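Nucleocapsid protein (Sin Nombre virus, PDB 2IC6) probably packages the single-stranded viral RNA genome, and its N-terminal region forms an antiparallel coiled coil thought to assist self-association. Local coordinates at residues I14-H17 / E18-V22. The protein carries 1 engineered substitution. Numbering follows the deposited sequence.
Sequences ITLH and EQRLV. Engineered in segment 18-22: R20 (natural residue Gln).
Two successive turns of helix 6-37, the first arm of an antiparallel coiled coil, meet here where R20 reaches back across the H17 ring and alongside L16. The backbone frame is regular i to i+4 bonding: E18 N to I14 O (2.8 Å), Q19 N to T15 O and R20 N to L16 O are all straighter than L21 N to H17 O, whose N-H...O angle is 147°. I14 and H17, the two buried residues here, pack on helix 41-74, I14 against L64 and L68, H17 against K60 and L61. Isoleucine suits the first place because its apolar branches fill the interface against the two leucines. Histidine suits the second because its flat ring packs on K60 and L61 while ND1 donates a hydrogen bond to N13 O, one turn earlier.

R20, an engineered residue in place of glutamine, leaves the helix outward, and the bend at chi3 (-101°) carries NE and the guanidinium back beside the preceding turn. Its NH2 sits 3.0 Å above the H17 ring plane, displaced toward the rim and closest to CE1 of H17 (3.1 Å); the two planes are inclined by 40°, so the groups do not stack flat. The L16 methyl CD2 lies 3.2 Å from R20 NH2, oblique to the guanidinium plane, leaving NH2 between an aliphatic and an aromatic neighbour.

E18 and Q19 lie alongside I14 and T15, respectively. Glutamate suits the margin of the apolar seam: bent at chi2, it keeps its methylene CG by the I14 methyl CG2, while its carboxylate OE1 forms a salt bridge with K65 of helix 41-74, a charged tie between the arms. On the outer surface, Q19 stays extended, and its amide NE2 comes to 3.8 Å from the T15 methyl CG2.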
loop_
_atom_site.group_PDB
_atom_site.type_symbol
_atom_site.label_atom_id
_atom_site.label_comp_id
_atom_site.label_asym_id
_atom_site.label_seq_id
_atom_site.Cartn_x
_atom_site.Cartn_y
_atom_site.Cartn_z
ATOM N N ILE A 14 5.786 9.190 3.430
ATOM C CA ILE A 14 5.897 8.388 2.233
ATOM C C ILE A 14 6.727 7.174 2.601
ATOM O O ILE A 14 6.373 6.062 2.249
ATOM C CB ILE A 14 6.505 9.204 1.061
ATOM C CG1 ILE A 14 5.467 10.239 0.575
ATOM C CG2 ILE A 14 6.994 8.328 -0.117
ATOM C CD1 ILE A 14 6.049 11.317 -0.383
ATOM N N THR A 15 7.860 7.353 3.267
ATOM C CA THR A 15 8.666 6.144 3.677
ATOM C C THR A 15 7.891 5.145 4.482
ATOM O O THR A 15 7.987 3.929 4.228
ATOM C CB THR A 15 9.851 6.578 4.523
ATOM O OG1 THR A 15 10.630 7.405 3.679
ATOM C CG2 THR A 15 10.700 5.388 5.084
ATOM N N LEU A 16 7.188 5.568 5.502
ATOM C CA LEU A 16 6.437 4.671 6.355
ATOM C C LEU A 16 5.432 3.946 5.507
ATOM O O LEU A 16 5.271 2.726 5.648
ATOM C CB LEU A 16 5.777 5.443 7.456
ATOM C CG LEU A 16 4.918 4.658 8.417
ATOM C CD1 LEU A 16 5.773 3.647 9.077
ATOM C CD2 LEU A 16 4.270 5.654 9.364
ATOM N N HIS A 17 4.772 4.675 4.595
ATOM C CA HIS A 17 3.786 4.005 3.747
ATOM C C HIS A 17 4.415 3.055 2.728
ATOM O O HIS A 17 3.805 2.006 2.477
ATOM C CB HIS A 17 2.864 5.034 3.132
ATOM C CG HIS A 17 1.837 5.573 4.097
ATOM N ND1 HIS A 17 2.122 6.594 4.980
ATOM C CD2 HIS A 17 0.532 5.250 4.304
ATOM C CE1 HIS A 17 1.026 6.865 5.682
ATOM N NE2 HIS A 17 0.052 6.066 5.294
ATOM N N GLU A 18 5.573 3.409 2.162
ATOM C CA GLU A 18 6.247 2.508 1.257
ATOM C C GLU A 18 6.659 1.228 1.969
ATOM O O GLU A 18 6.565 0.114 1.422
ATOM C CB GLU A 18 7.492 3.158 0.698
ATOM C CG GLU A 18 7.230 4.258 -0.236
ATOM C CD GLU A 18 6.783 3.892 -1.606
ATOM O OE1 GLU A 18 6.764 4.815 -2.482
ATOM O OE2 GLU A 18 6.440 2.710 -1.913
ATOM N N GLN A 19 7.125 1.337 3.210
ATOM C CA GLN A 19 7.491 0.164 3.988
ATOM C C GLN A 19 6.270 -0.695 4.255
ATOM O O GLN A 19 6.323 -1.936 4.104
ATOM C CB GLN A 19 8.200 0.580 5.280
ATOM C CG GLN A 19 9.526 1.268 4.988
ATOM C CD GLN A 19 10.313 1.624 6.239
ATOM O OE1 GLN A 19 9.747 1.741 7.319
ATOM N NE2 GLN A 19 11.603 1.862 6.094
ATOM N N ARG A 20 5.148 -0.069 4.657
ATOM C CA ARG A 20 3.934 -0.829 4.907
ATOM C C ARG A 20 3.419 -1.473 3.589
ATOM O O ARG A 20 2.881 -2.542 3.626
ATOM C CB ARG A 20 2.889 0.099 5.447
ATOM C CG ARG A 20 3.116 0.511 6.742
ATOM C CD ARG A 20 1.913 1.248 7.307
ATOM N NE ARG A 20 2.107 2.673 7.277
ATOM C CZ ARG A 20 1.352 3.529 7.944
ATOM N NH1 ARG A 20 0.357 3.088 8.681
ATOM N NH2 ARG A 20 1.604 4.818 7.882
ATOM N N LEU A 21 3.622 -0.802 2.473
ATOM C CA LEU A 21 3.228 -1.379 1.190
ATOM C C LEU A 21 4.008 -2.671 0.936
ATOM O O LEU A 21 3.447 -3.654 0.467
ATOM C CB LEU A 21 3.381 -0.377 0.090
ATOM C CG LEU A 21 2.953 -0.842 -1.299
ATOM C CD1 LEU A 21 1.508 -1.332 -1.339
ATOM C CD2 LEU A 21 3.204 0.251 -2.346
ATOM N N VAL A 22 5.305 -2.678 1.201
ATOM C CA VAL A 22 6.095 -3.904 0.995
ATOM C C VAL A 22 5.558 -5.047 1.871
ATOM O O VAL A 22 5.369 -6.170 1.399
ATOM C CB VAL A 22 7.571 -3.657 1.272
ATOM C CG1 VAL A 22 8.361 -4.980 1.364
ATOM C CG2 VAL A 22 8.155 -2.752 0.185
#